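Long-range contact in Two-component response regulator, LuxR family (Aurantimonas sp., PDB 3CZ5), which probably binds DNA as a phosphorylation-controlled transcription regulator of the LuxR family, its receiver domain being the part in this crystal: residues 8-13 / 34-39. Sequence-based numbering, arbitrary orientation.
Sequences IMLVDD and VAEAAD
Leu10 O is approached by two groups of the neighbouring strand: Ala37 N donates a nearly linear hydrogen bond to it (2.6 Å), and the CA-H of Glu36 adds a weaker contact. Ala37 O is likewise shared, taking a bond from Asp12 N at 3.0 Å, with the donor tilted 26° from the carbonyl plane, and a CA-H contact from Val11. Val34 N to Ile8 O (2.6 Å) and Leu10 N to Ala35 O (3.1 Å) complete the parallel ladder, in which Met9, Leu10 and Val11 pair with Ala35, Glu36 and Ala37. The Asp12 N to Ala37 O bond carries the pairing one residue past the end of strand 6-11.

On one face, the side chain of Met9 runs out extended, CG anti to the backbone N (chi1 177°), which carries its CE alongside Ala37 CB (3.9 Å) and, a little farther, Ala35 CB. Val11 meets the same Ala37 CB through CG2, also at 3.9 Å, while its CG1 lies near Asp39 O. Leu46 of helix 40-48 packs on Met9, Ala35 and Ala37, and Ala43 on Val11. On the reverse face, Leu10 and Glu36 lie side by side, and the carboxylate of Glu36 forms a salt bridge with Arg18, which also donates to Asp12 O.

Beyond the ladder, Asp13 CB rests against Ala38 O (3.4 Å). Asp12 and Asp13 lie close to Asp58, the predicted phosphorylation site, unmodified here, consistent with the acidic pocket of receiver domains; a phosphate ion near Asp13 probably comes from the crystallisation liquor. Asp39 N-caps helix 40-48 through Glu42 N. The contact joins the two strands of the right-handed beta-alpha-beta unit whose connecting helix, 15-25, lies on the Leu10 and Glu36 face: strand 31-37 forms the sheet edge, strand 6-11 also pairs with 54-57, and helix 40-48 packs on the Met9 and Val11 face.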
ATOM      1  N   ILE A   8      -9.137  -0.483   7.316  1.00 27.48           N
ATOM      2  CA  ILE A   8      -7.880  -0.081   6.643  1.00 24.84           C
ATOM      3  C   ILE A   8      -7.021   0.955   7.435  1.00 23.88           C
ATOM      4  O   ILE A   8      -7.561   1.846   8.101  1.00 23.38           O
ATOM      5  CB  ILE A   8      -8.178   0.517   5.186  1.00 24.83           C
ATOM      6  CG1 ILE A   8      -8.755  -0.545   4.207  1.00 11.65           C
ATOM      7  CG2 ILE A   8      -6.944   1.163   4.559  1.00  8.51           C
ATOM      8  CD1 ILE A   8     -10.175  -0.264   3.700  1.00 23.93           C
ATOM      9  N   MET A   9      -5.686   0.850   7.343  1.00 22.05           N
ATOM     10  CA  MET A   9      -4.778   1.836   7.886  1.00 19.64           C
ATOM     11  C   MET A   9      -4.074   2.607   6.744  1.00 22.64           C
ATOM     12  O   MET A   9      -3.663   1.970   5.744  1.00 25.29           O
ATOM     13  CB  MET A   9      -3.730   1.108   8.671  1.00 16.33           C
ATOM     14  CG  MET A   9      -2.607   2.031   9.288  1.00 15.40           C
ATOM     15  SD  MET A   9      -1.645   1.078  10.537  1.00 12.25           S
ATOM     16  CE  MET A   9      -1.202   2.470  11.472  1.00 16.91           C
ATOM     17  N   LEU A  10      -3.965   3.937   6.864  1.00 20.52           N
ATOM     18  CA  LEU A  10      -3.279   4.755   5.904  1.00 21.01           C
ATOM     19  C   LEU A  10      -2.054   5.342   6.523  1.00 21.89           C
ATOM     20  O   LEU A  10      -2.114   5.971   7.587  1.00 21.39           O
ATOM     21  CB  LEU A  10      -4.095   5.979   5.478  1.00 21.89           C
ATOM     22  CG  LEU A  10      -4.821   5.959   4.155  1.00 34.45           C
ATOM     23  CD1 LEU A  10      -5.622   4.716   4.338  1.00 22.07           C
ATOM     24  CD2 LEU A  10      -5.693   7.134   4.096  1.00 19.85           C
ATOM     25  N   VAL A  11      -0.943   5.235   5.815  1.00 22.28           N
ATOM     26  CA  VAL A  11       0.288   5.748   6.340  1.00 21.82           C
ATOM     27  C   VAL A  11       0.759   6.605   5.219  1.00 21.74           C
ATOM     28  O   VAL A  11       1.069   6.088   4.188  1.00 22.59           O
ATOM     29  CB  VAL A  11       1.250   4.573   6.514  1.00 22.62           C
ATOM     30  CG1 VAL A  11       2.628   5.005   6.945  1.00  2.03           C
ATOM     31  CG2 VAL A  11       0.658   3.552   7.484  1.00  3.85           C
ATOM     32  N   ASP A  12       0.749   7.905   5.427  1.00 21.66           N
ATOM     33  CA  ASP A  12       1.159   8.929   4.499  1.00 22.85           C
ATOM     34  C   ASP A  12       1.567  10.125   5.384  1.00 22.79           C
ATOM     35  O   ASP A  12       0.934  10.403   6.387  1.00 24.56           O
ATOM     36  CB  ASP A  12      -0.065   9.321   3.737  1.00 25.66           C
ATOM     37  CG  ASP A  12       0.245  10.051   2.503  1.00 43.03           C
ATOM     38  OD1 ASP A  12       1.401  10.449   2.342  1.00 28.58           O
ATOM     39  OD2 ASP A  12      -0.661  10.191   1.656  1.00 29.32           O
ATOM     40  N   ASP A  13       2.629  10.821   5.065  1.00 22.27           N
ATOM     41  CA  ASP A  13       3.004  12.036   5.811  1.00 22.99           C
ATOM     42  C   ASP A  13       2.369  13.273   5.184  1.00 22.36           C
ATOM     43  O   ASP A  13       2.725  14.350   5.514  1.00 20.76           O
ATOM     44  CB  ASP A  13       4.532  12.207   5.760  1.00 24.30           C
ATOM     45  CG  ASP A  13       5.110  11.946   4.344  1.00 50.75           C
ATOM     46  OD1 ASP A  13       4.799  10.914   3.673  1.00 23.35           O
ATOM     47  OD2 ASP A  13       5.877  12.820   3.885  1.00 26.54           O
ATOM     48  N   VAL A  34      -9.443   3.143   9.360  1.00 21.32           N
ATOM     49  CA  VAL A  34      -9.597   3.003  10.776  1.00 20.42           C
ATOM     50  C   VAL A  34      -8.445   3.614  11.647  1.00 22.37           C
ATOM     51  O   VAL A  34      -8.647   3.939  12.818  1.00 23.39           O
ATOM     52  CB  VAL A  34      -9.725   1.554  11.010  1.00 18.91           C
ATOM     53  CG1 VAL A  34      -8.345   1.009  11.263  1.00 11.43           C
ATOM     54  CG2 VAL A  34     -10.634   1.291  12.082  1.00  8.52           C
ATOM     55  N   ALA A  35      -7.247   3.775  11.084  1.00 22.49           N
ATOM     56  CA  ALA A  35      -6.124   4.430  11.768  1.00 21.29           C
ATOM     57  C   ALA A  35      -5.416   5.197  10.657  1.00 21.43           C
ATOM     58  O   ALA A  35      -5.301   4.640   9.558  1.00 21.18           O
ATOM     59  CB  ALA A  35      -5.196   3.421  12.304  1.00 20.14           C
ATOM     60  N   GLU A  36      -4.984   6.445  10.929  1.00 20.27           N
ATOM     61  CA  GLU A  36      -4.099   7.177  10.040  1.00 19.80           C
ATOM     62  C   GLU A  36      -2.678   7.427  10.640  1.00 21.36           C
ATOM     63  O   GLU A  36      -2.522   7.972  11.758  1.00 22.44           O
ATOM     64  CB  GLU A  36      -4.746   8.474   9.665  1.00 18.63           C
ATOM     65  CG  GLU A  36      -5.837   8.306   8.739  1.00 47.29           C
ATOM     66  CD  GLU A  36      -6.311   9.641   8.296  1.00 21.37           C
ATOM     67  OE1 GLU A  36      -5.895  10.613   8.974  1.00 47.91           O
ATOM     68  OE2 GLU A  36      -7.085   9.725   7.310  1.00 47.52           O
ATOM     69  N   ALA A  37      -1.637   7.036   9.915  1.00 21.51           N
ATOM     70  CA  ALA A  37      -0.246   7.191  10.429  1.00 21.16           C
ATOM     71  C   ALA A  37       0.585   8.113   9.557  1.00 20.40           C
ATOM     72  O   ALA A  37       0.312   8.290   8.383  1.00 19.86           O
ATOM     73  CB  ALA A  37       0.447   5.836  10.579  1.00 21.13           C
ATOM     74  N   ALA A  38       1.612   8.717  10.122  1.00 20.92           N
ATOM     75  CA  ALA A  38       2.366   9.715   9.352  1.00 19.72           C
ATOM     76  C   ALA A  38       3.777   9.318   9.101  1.00 19.13           C
ATOM     77  O   ALA A  38       4.459  10.101   8.476  1.00 20.96           O
ATOM     78  CB  ALA A  38       2.392  10.994  10.108  1.00 20.04           C
ATOM     79  N   ASP A  39       4.255   8.213   9.693  1.00 17.71           N
ATOM     80  CA  ASP A  39       5.572   7.634   9.406  1.00 17.64           C
ATOM     81  C   ASP A  39       5.594   6.191   9.812  1.00 18.20           C
ATOM     82  O   ASP A  39       4.617   5.668  10.334  1.00 17.22           O
ATOM     83  CB  ASP A  39       6.615   8.308  10.246  1.00 17.92           C
ATOM     84  CG  ASP A  39       6.228   8.313  11.725  1.00 26.22           C
ATOM     85  OD1 ASP A  39       5.942   7.234  12.312  1.00 18.16           O
ATOM     86  OD2 ASP A  39       6.242   9.408  12.310  1.00 19.26           O
TER